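Local structure of trichothecene 3-O-acetyltransferase (Gibberella zeae, 2RKV) at residues Thr41-Leu46 / Pro82-Lys87; Leu170-Cys175 / Tyr388-Gly393; Val196-Asn201 / Gly349-Leu354. The protein transfers an acetyl group from acetyl-coenzyme A to the 3-hydroxyl of trichothecene mycotoxins such as T-2 toxin, as a member of the BAHD acyltransferase superfamily. One frame throughout, in Å; residues are numbered along the deposited sequence. Where two conformers were deposited one is given.

Contact 1: Thr41-Leu46 / Pro82-Lys87; sequences TFEQGL and PRVVVK
L46 and V84 bury nearly equal areas in this contact, and P82 adds the next largest share. The two methyls of L46 divide the work: CD1 lies 3.9 Å from V84 CB and is equally near V84 CG1, while CD2 meets the proline ring at P82 CG, also 3.9 Å away. The leucine thus straddles the start of the opposing segment, one branch on the valine and the other on the ring. The V84 methyls reach three helix residues: CG1 meets L46 CD1 and the E43 carboxylate, CG2 the F42 ring. This CG2, anti to the backbone N, comes within 3.9 Å of F42 CE1, at an oblique angle to the ring. Helix 35-52 here packs on the outermost strand, 83-88, of a mixed five-stranded sheet in the N-terminal part of this BAHD-type fold, the short axes running antiparallel (171°) and 10.0 Å apart. L139 on the adjacent strand 137-144 also touches F42 and L46, which carries the same apolar layer one strand further in. Toward the exposed side, E43 reaches past V84 with its carboxylate, and one water donates both to E43 OE2 (3.2 Å) and to V84 O (3.0 Å), bridging helix and strand.

Contact 2: Leu170-Cys175 / Tyr388-Gly393; sequences LLSKAC and YDFGLG
S172 and F390 meet where helix 161-176 receives a type I' beta turn running from D389 to L392, in the loop between strands 375-379 and 399-401. Residues 389-393, DFGLG, correspond to the DFGWG motif of BAHD acyltransferases, which in relatives lies away from the active site and is regarded as structural. The F390 ring lies alongside the helix with one face toward S172. S172 CB sits 4.0 Å from the ring centroid and 25° off the normal, a CH-pi contact displaced toward the rim. L171 approaches the same ring in a different way, bringing CG to its edge at 4.1 Å from F390 CE2, the two side chains crossing at about a right angle. C175 SG also lies near the ring plane, at the edge.

The serine hydroxyl swings past the ring to the turn backbone: with OG anti to the backbone N (chi1 -171°), it accepts from F390 N at 2.9 Å, a bent bond of 140°. One serine therefore grips F390 twice, CB on the ring and OG on the amide. Y388 CB packs on the same OG, while the phenol end of Y388 bonds to D165 and R169 of the helix. Within the turn D389 closes an Asx turn and also makes salt bridges to R176 and K396. Its OD1 accepts from G391 N at 2.8 Å, met on the anti side of the carboxylate and 21° out of its plane.

Contact 3: Val196-Asn201 / Gly349-Leu354; sequences VPYLEN and GLATYL
A loop packs here against one flank of a helix, fastened by a side-chain-to-backbone hydrogen bond: residues 196-201, in the long connection between helix 182-187 and strand 229-236, lie against helix 340-356. T352 carries the joint. Its OG1 accepts from L199 N at 2.8 Å with an almost straight N-H...O angle of 169°. The chi1 of -59° places OG1 beside its own backbone N, and OG1 is also hydrogen-bonded to R348 O one turn earlier, so the hydroxyl accepts from the loop and gives its proton to the helix. The other branch, CG2, rests 3.5 Å from L199 O, and the threonine therefore touches both polar ends of the L199 backbone.

The Y198 and T352 side chains run antiparallel alongside each other. T352 OG1 lies at the edge of the tyrosine ring, near its plane, while the ring goes on along the helix, bringing Y198 CE2 to 3.7 Å from A351 O. The ring also stacks with H355, and its hydroxyl is hydrogen-bonded to T9. On the other side of the joint L199 turns its CD1 methyl onto the backbone of G349, reaching G349 CA at 3.6 Å, where the helix has no side chain of its own. V196 completes the apolar contact with CG1, anti to its backbone N (chi1 -179°), set 3.6 Å from A351 CB.

R348 reinforces the attachment from within the helix, donating to the carbonyls of P197 and Y198. The opposite flank of helix 340-356 is occupied as well: L350 packs on L10, Q211 and V363, and Y353 on I212, so the helix lies between the 196-201 segment and other loops of the chain.

From the N terminus, contact 1 closes first, joining helix 35-52 to edge strand 83-88 across only 35 intervening residues. Contact 2 opens afterwards, on helix 161-176, and closes a far longer loop of 212 residues at the turn before strand 399-401. Contact 3 both opens and closes within that span, tying the 196-201 connection to helix 340-356. Contacts 1 and 2 are in series along the chain yet adjoin in space, their centres about 12 Å apart: L46 packs on L171, and T41 on F390, so helix 35-52 borders strand 83-88, helix 161-176 and the turn at 389-392. Contact 3 stands apart, its centre about 38 to 39 Å from the others.

Contact 1: Thr41-Leu46 / Pro82-Lys87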
loop_
_atom_site.group_PDB
_atom_site.type_symbol
_atom_site.label_atom_id
_atom_site.label_comp_id
_atom_site.label_asym_id
_atom_site.label_seq_id
_atom_site.Cartn_x
_atom_site.Cartn_y
_atom_site.Cartn_z
ATOM N N THR A 41 6.272 -17.403 20.799
ATOM C CA THR A 41 4.998 -16.676 20.895
ATOM C C THR A 41 4.438 -16.415 19.504
ATOM O O THR A 41 3.252 -16.637 19.249
ATOM C CB THR A 41 5.153 -15.351 21.660
ATOM O OG1 THR A 41 5.414 -15.649 23.039
ATOM C CG2 THR A 41 3.873 -14.480 21.538
ATOM N N PHE A 42 5.301 -15.970 18.601
ATOM C CA PHE A 42 4.873 -15.688 17.233
ATOM C C PHE A 42 4.416 -16.953 16.491
ATOM O O PHE A 42 3.379 -16.951 15.819
ATOM C CB PHE A 42 5.993 -14.973 16.482
ATOM C CG PHE A 42 5.519 -14.188 15.303
ATOM C CD1 PHE A 42 5.737 -14.659 14.007
ATOM C CD2 PHE A 42 4.862 -12.975 15.480
ATOM C CE1 PHE A 42 5.299 -13.938 12.901
ATOM C CE2 PHE A 42 4.425 -12.241 14.382
ATOM C CZ PHE A 42 4.645 -12.728 13.090
ATOM N N GLU A 43 5.159 -18.047 16.648
ATOM C CA GLU A 43 4.803 -19.299 15.982
ATOM C C GLU A 43 3.488 -19.859 16.514
ATOM O O GLU A 43 2.658 -20.355 15.742
ATOM C CB GLU A 43 5.955 -20.311 16.061
ATOM C CG GLU A 43 7.144 -19.850 15.214
ATOM C CD GLU A 43 8.066 -20.967 14.771
ATOM O OE1 GLU A 43 8.785 -21.529 15.623
ATOM O OE2 GLU A 43 8.096 -21.257 13.553
ATOM N N GLN A 44 3.294 -19.746 17.827
ATOM C CA GLN A 44 2.057 -20.197 18.454
ATOM C C GLN A 44 0.871 -19.346 17.979
ATOM O O GLN A 44 -0.229 -19.869 17.759
ATOM C CB GLN A 44 2.200 -20.202 19.982
ATOM C CG GLN A 44 3.019 -21.387 20.498
ATOM C CD GLN A 44 3.796 -21.098 21.781
ATOM O OE1 GLN A 44 3.564 -20.099 22.466
ATOM N NE2 GLN A 44 4.736 -21.980 22.103
ATOM N N GLY A 45 1.101 -18.046 17.791
ATOM C CA GLY A 45 0.077 -17.151 17.247
ATOM C C GLY A 45 -0.323 -17.564 15.838
ATOM O O GLY A 45 -1.516 -17.634 15.510
ATOM N N LEU A 46 0.673 -17.840 14.995
ATOM C CA LEU A 46 0.403 -18.266 13.617
ATOM C C LEU A 46 -0.411 -19.556 13.583
ATOM O O LEU A 46 -1.344 -19.688 12.785
ATOM C CB LEU A 46 1.700 -18.427 12.824
ATOM C CG LEU A 46 2.384 -17.126 12.398
ATOM C CD1 LEU A 46 3.789 -17.423 11.909
ATOM C CD2 LEU A 46 1.578 -16.407 11.312
ATOM N N PRO A 82 0.935 -20.133 7.994
ATOM C CA PRO A 82 1.691 -19.214 7.139
ATOM C C PRO A 82 3.181 -19.320 7.451
ATOM O O PRO A 82 3.545 -19.512 8.613
ATOM C CB PRO A 82 1.176 -17.835 7.562
ATOM C CG PRO A 82 -0.149 -18.091 8.189
ATOM C CD PRO A 82 0.014 -19.405 8.886
ATOM N N ARG A 83 4.020 -19.218 6.424
ATOM C CA ARG A 83 5.471 -19.337 6.592
ATOM C C ARG A 83 6.066 -18.122 7.285
ATOM O O ARG A 83 5.841 -16.984 6.853
ATOM C CB ARG A 83 6.162 -19.491 5.238
ATOM C CG ARG A 83 5.900 -20.813 4.529
ATOM C CD ARG A 83 6.504 -20.793 3.137
ATOM N NE ARG A 83 6.506 -22.122 2.528
ATOM C CZ ARG A 83 7.068 -22.418 1.358
ATOM N NH1 ARG A 83 7.680 -21.478 0.649
ATOM N NH2 ARG A 83 7.017 -23.659 0.896
ATOM N N VAL A 84 6.827 -18.371 8.348
ATOM C CA VAL A 84 7.690 -17.343 8.937
ATOM C C VAL A 84 9.152 -17.765 8.799
ATOM O O VAL A 84 9.503 -18.927 9.013
ATOM C CB VAL A 84 7.315 -16.981 10.415
ATOM C CG1 VAL A 84 7.567 -18.138 11.362
ATOM C CG2 VAL A 84 8.069 -15.717 10.883
ATOM N N VAL A 85 9.978 -16.815 8.385
ATOM C CA VAL A 85 11.418 -16.999 8.294
ATOM C C VAL A 85 12.002 -16.227 9.467
ATOM O O VAL A 85 11.608 -15.090 9.721
ATOM C CB VAL A 85 11.976 -16.415 6.958
ATOM C CG1 VAL A 85 13.514 -16.349 6.964
ATOM C CG2 VAL A 85 11.490 -17.233 5.768
ATOM N N VAL A 86 12.939 -16.849 10.179
ATOM C CA VAL A 86 13.667 -16.182 11.248
ATOM C C VAL A 86 15.092 -15.951 10.761
ATOM O O VAL A 86 15.758 -16.896 10.316
ATOM C CB VAL A 86 13.651 -17.014 12.557
ATOM C CG1 VAL A 86 14.400 -16.287 13.676
ATOM C CG2 VAL A 86 12.203 -17.323 12.975
ATOM N N LYS A 87 15.520 -14.690 10.803
ATOM C CA LYS A 87 16.848 -14.270 10.368
ATOM C C LYS A 87 17.582 -13.569 11.504
ATOM O O LYS A 87 17.085 -12.573 12.034
ATOM C CB LYS A 87 16.725 -13.280 9.212
ATOM C CG LYS A 87 17.053 -13.810 7.837
ATOM C CD LYS A 87 17.752 -12.704 7.077
ATOM C CE LYS A 87 17.710 -12.889 5.579
ATOM N NZ LYS A 87 18.467 -11.777 4.970
HETATM O O HOH W 1 10.288 -20.808 11.245
#

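Contact 2: Leu170-Cys175 / Tyr388-Gly393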
loop_
_atom_site.group_PDB
_atom_site.type_symbol
_atom_site.label_atom_id
_atom_site.label_comp_id
_atom_site.label_asym_id
_atom_site.label_seq_id
_atom_site.Cartn_x
_atom_site.Cartn_y
_atom_site.Cartn_z
ATOM N N LEU A 170 -5.540 -9.358 13.542
ATOM C CA LEU A 170 -6.003 -10.627 14.110
ATOM C C LEU A 170 -4.829 -11.534 14.459
ATOM O O LEU A 170 -4.877 -12.281 15.446
ATOM C CB LEU A 170 -6.972 -11.341 13.169
ATOM C CG LEU A 170 -8.336 -10.662 12.959
ATOM C CD1 LEU A 170 -9.298 -11.635 12.288
ATOM C CD2 LEU A 170 -8.930 -10.173 14.295
ATOM N N LEU A 171 -3.762 -11.471 13.664
ATOM C CA LEU A 171 -2.565 -12.222 14.028
ATOM C C LEU A 171 -2.059 -11.739 15.396
ATOM O O LEU A 171 -1.671 -12.558 16.238
ATOM C CB LEU A 171 -1.477 -12.110 12.959
ATOM C CG LEU A 171 -0.093 -12.669 13.328
ATOM C CD1 LEU A 171 -0.166 -14.156 13.727
ATOM C CD2 LEU A 171 0.890 -12.449 12.177
ATOM N N SER A 172 -2.083 -10.423 15.636
ATOM C CA SER A 172 -1.653 -9.915 16.943
ATOM C C SER A 172 -2.516 -10.486 18.075
ATOM O O SER A 172 -1.989 -10.943 19.092
ATOM C CB SER A 172 -1.636 -8.384 16.988
ATOM O OG SER A 172 -1.011 -7.943 18.189
ATOM N N LYS A 173 -3.834 -10.491 17.875
ATOM C CA LYS A 173 -4.758 -11.108 18.839
ATOM C C LYS A 173 -4.379 -12.563 19.083
ATOM O O LYS A 173 -4.298 -13.017 20.222
ATOM C CB LYS A 173 -6.199 -11.059 18.333
ATOM C CG LYS A 173 -6.846 -9.682 18.401
ATOM C CD LYS A 173 -8.366 -9.820 18.328
ATOM C CE LYS A 173 -9.063 -8.474 18.510
ATOM N NZ LYS A 173 -10.548 -8.668 18.656
ATOM N N ALA A 174 -4.151 -13.290 17.996
ATOM C CA ALA A 174 -3.847 -14.721 18.090
ATOM C C ALA A 174 -2.557 -14.957 18.879
ATOM O O ALA A 174 -2.488 -15.881 19.689
ATOM C CB ALA A 174 -3.762 -15.336 16.712
ATOM N N CYS A 175 -1.540 -14.127 18.646
ATOM C CA CYS A 175 -0.286 -14.197 19.413
ATOM C C CYS A 175 -0.515 -14.005 20.916
ATOM O O CYS A 175 0.129 -14.654 21.750
ATOM C CB CYS A 175 0.715 -13.165 18.885
ATOM S SG CYS A 175 1.415 -13.587 17.293
ATOM N N TYR A 388 -0.174 -2.603 17.408
ATOM C CA TYR A 388 -0.040 -4.063 17.635
ATOM C C TYR A 388 1.267 -4.441 18.330
ATOM O O TYR A 388 2.339 -3.994 17.919
ATOM C CB TYR A 388 -0.197 -4.880 16.336
ATOM C CG TYR A 388 -1.332 -4.412 15.428
ATOM C CD1 TYR A 388 -2.514 -3.885 15.962
ATOM C CD2 TYR A 388 -1.211 -4.494 14.045
ATOM C CE1 TYR A 388 -3.541 -3.418 15.124
ATOM C CE2 TYR A 388 -2.228 -4.047 13.200
ATOM C CZ TYR A 388 -3.390 -3.519 13.748
ATOM O OH TYR A 388 -4.393 -3.066 12.920
ATOM N N ASP A 389 1.159 -5.280 19.361
ATOM C CA ASP A 389 2.323 -5.710 20.148
ATOM C C ASP A 389 2.606 -7.205 19.994
ATOM O O ASP A 389 3.660 -7.684 20.408
ATOM C CB ASP A 389 2.135 -5.366 21.625
ATOM C CG ASP A 389 0.893 -6.011 22.220
ATOM O OD1 ASP A 389 0.916 -7.224 22.478
ATOM O OD2 ASP A 389 -0.110 -5.297 22.440
ATOM N N PHE A 390 1.648 -7.939 19.433
ATOM C CA PHE A 390 1.805 -9.388 19.200
ATOM C C PHE A 390 2.146 -10.219 20.447
ATOM O O PHE A 390 2.720 -11.303 20.328
ATOM C CB PHE A 390 2.826 -9.661 18.082
ATOM C CG PHE A 390 2.472 -9.010 16.776
ATOM C CD1 PHE A 390 2.949 -7.733 16.479
ATOM C CD2 PHE A 390 1.646 -9.659 15.863
ATOM C CE1 PHE A 390 2.605 -7.107 15.270
ATOM C CE2 PHE A 390 1.296 -9.056 14.657
ATOM C CZ PHE A 390 1.780 -7.773 14.360
ATOM N N GLY A 391 1.796 -9.718 21.633
ATOM C CA GLY A 391 2.101 -10.431 22.883
ATOM C C GLY A 391 3.593 -10.652 23.106
ATOM O O GLY A 391 3.994 -11.532 23.887
ATOM N N LEU A 392 4.424 -9.840 22.451
ATOM C CA LEU A 392 5.874 -10.048 22.509
ATOM C C LEU A 392 6.522 -9.414 23.733
ATOM O O LEU A 392 7.683 -9.695 24.026
ATOM C CB LEU A 392 6.561 -9.547 21.225
ATOM C CG LEU A 392 6.086 -10.148 19.903
ATOM C CD1 LEU A 392 6.806 -9.496 18.718
ATOM C CD2 LEU A 392 6.213 -11.680 19.883
ATOM N N GLY A 393 5.778 -8.557 24.434
ATOM C CA GLY A 393 6.290 -7.860 25.621
ATOM C C GLY A 393 7.305 -6.765 25.323
ATOM O O GLY A 393 8.081 -6.368 26.202
#

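Contact 3: Val196-Asn201 / Gly349-Leu354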
loop_
_atom_site.group_PDB
_atom_site.type_symbol
_atom_site.label_atom_id
_atom_site.label_comp_id
_atom_site.label_asym_id
_atom_site.label_seq_id
_atom_site.Cartn_x
_atom_site.Cartn_y
_atom_site.Cartn_z
ATOM N N VAL A 196 -18.862 -7.141 -4.690
ATOM C CA VAL A 196 -19.163 -5.968 -5.511
ATOM C C VAL A 196 -20.278 -6.360 -6.482
ATOM O O VAL A 196 -20.038 -7.111 -7.437
ATOM C CB VAL A 196 -17.926 -5.460 -6.303
ATOM C CG1 VAL A 196 -18.295 -4.215 -7.130
ATOM C CG2 VAL A 196 -16.761 -5.142 -5.370
ATOM N N PRO A 197 -21.509 -5.884 -6.230
ATOM C CA PRO A 197 -22.619 -6.209 -7.128
ATOM C C PRO A 197 -22.370 -5.651 -8.527
ATOM O O PRO A 197 -21.985 -4.487 -8.668
ATOM C CB PRO A 197 -23.816 -5.507 -6.477
ATOM C CG PRO A 197 -23.412 -5.271 -5.058
ATOM C CD PRO A 197 -21.936 -5.042 -5.096
ATOM N N TYR A 198 -22.573 -6.479 -9.549
ATOM C CA TYR A 198 -22.273 -6.062 -10.914
ATOM C C TYR A 198 -23.347 -5.153 -11.498
ATOM O O TYR A 198 -24.489 -5.143 -11.029
ATOM C CB TYR A 198 -22.054 -7.273 -11.825
ATOM C CG TYR A 198 -20.917 -8.172 -11.392
ATOM C CD1 TYR A 198 -21.123 -9.539 -11.205
ATOM C CD2 TYR A 198 -19.641 -7.656 -11.163
ATOM C CE1 TYR A 198 -20.086 -10.377 -10.806
ATOM C CE2 TYR A 198 -18.596 -8.481 -10.759
ATOM C CZ TYR A 198 -18.825 -9.836 -10.583
ATOM O OH TYR A 198 -17.801 -10.654 -10.192
ATOM N N LEU A 199 -22.960 -4.380 -12.508
ATOM C CA LEU A 199 -23.900 -3.557 -13.259
ATOM C C LEU A 199 -24.560 -4.424 -14.324
ATOM O O LEU A 199 -23.914 -5.283 -14.922
ATOM C CB LEU A 199 -23.187 -2.353 -13.893
ATOM C CG LEU A 199 -22.493 -1.350 -12.956
ATOM C CD1 LEU A 199 -21.705 -0.323 -13.742
ATOM C CD2 LEU A 199 -23.482 -0.655 -12.013
ATOM N N GLU A 200 -25.851 -4.201 -14.548
ATOM C CA GLU A 200 -26.613 -4.995 -15.510
ATOM C C GLU A 200 -26.409 -4.468 -16.933
ATOM O O GLU A 200 -26.367 -3.255 -17.143
ATOM C CB GLU A 200 -28.100 -4.981 -15.134
ATOM N N ASN A 201 -26.264 -5.388 -17.891
ATOM C CA ASN A 201 -26.121 -5.072 -19.323
ATOM C C ASN A 201 -25.041 -4.036 -19.616
ATOM O O ASN A 201 -25.239 -3.105 -20.406
ATOM C CB ASN A 201 -27.467 -4.643 -19.924
ATOM C CG ASN A 201 -28.535 -5.707 -19.778
ATOM O OD1 ASN A 201 -28.343 -6.858 -20.172
ATOM N ND2 ASN A 201 -29.669 -5.326 -19.204
ATOM N N GLY A 349 -18.465 -0.579 -11.843
ATOM C CA GLY A 349 -18.146 -0.589 -13.268
ATOM C C GLY A 349 -16.869 -1.346 -13.581
ATOM O O GLY A 349 -16.852 -2.218 -14.461
ATOM N N LEU A 350 -15.802 -1.028 -12.846
ATOM C CA LEU A 350 -14.529 -1.730 -13.007
ATOM C C LEU A 350 -14.690 -3.241 -12.754
ATOM O O LEU A 350 -14.246 -4.061 -13.568
ATOM C CB LEU A 350 -13.453 -1.134 -12.091
ATOM C CG LEU A 350 -12.095 -1.845 -12.127
ATOM C CD1 LEU A 350 -11.481 -1.863 -13.543
ATOM C CD2 LEU A 350 -11.139 -1.223 -11.151
ATOM N N ALA A 351 -15.345 -3.599 -11.651
ATOM C CA ALA A 351 -15.589 -5.011 -11.336
ATOM C C ALA A 351 -16.390 -5.698 -12.443
ATOM O O ALA A 351 -16.068 -6.810 -12.839
ATOM C CB ALA A 351 -16.275 -5.174 -9.975
ATOM N N THR A 352 -17.406 -5.010 -12.967
ATOM C CA THR A 352 -18.263 -5.574 -14.018
ATOM C C THR A 352 -17.489 -5.797 -15.317
ATOM O O THR A 352 -17.597 -6.860 -15.935
ATOM C CB THR A 352 -19.519 -4.699 -14.260
ATOM O OG1 THR A 352 -20.260 -4.604 -13.036
ATOM C CG2 THR A 352 -20.423 -5.335 -15.310
ATOM N N TYR A 353 -16.690 -4.806 -15.716
ATOM C CA TYR A 353 -15.854 -4.942 -16.905
ATOM C C TYR A 353 -14.908 -6.139 -16.779
ATOM O O TYR A 353 -14.764 -6.937 -17.713
ATOM C CB TYR A 353 -15.056 -3.667 -17.171
ATOM C CG TYR A 353 -14.281 -3.729 -18.465
ATOM C CD1 TYR A 353 -14.884 -3.383 -19.676
ATOM C CD2 TYR A 353 -12.950 -4.153 -18.485
ATOM C CE1 TYR A 353 -14.174 -3.444 -20.873
ATOM C CE2 TYR A 353 -12.234 -4.225 -19.684
ATOM C CZ TYR A 353 -12.855 -3.865 -20.869
ATOM O OH TYR A 353 -12.155 -3.924 -22.057
ATOM N N LEU A 354 -14.259 -6.251 -15.623
ATOM C CA LEU A 354 -13.381 -7.392 -15.357
ATOM C C LEU A 354 -14.164 -8.699 -15.445
ATOM O O LEU A 354 -13.753 -9.643 -16.122
ATOM C CB LEU A 354 -12.736 -7.240 -13.980
ATOM C CG LEU A 354 -11.592 -6.229 -13.921
ATOM C CD1 LEU A 354 -11.367 -5.794 -12.470
ATOM C CD2 LEU A 354 -10.297 -6.788 -14.535
#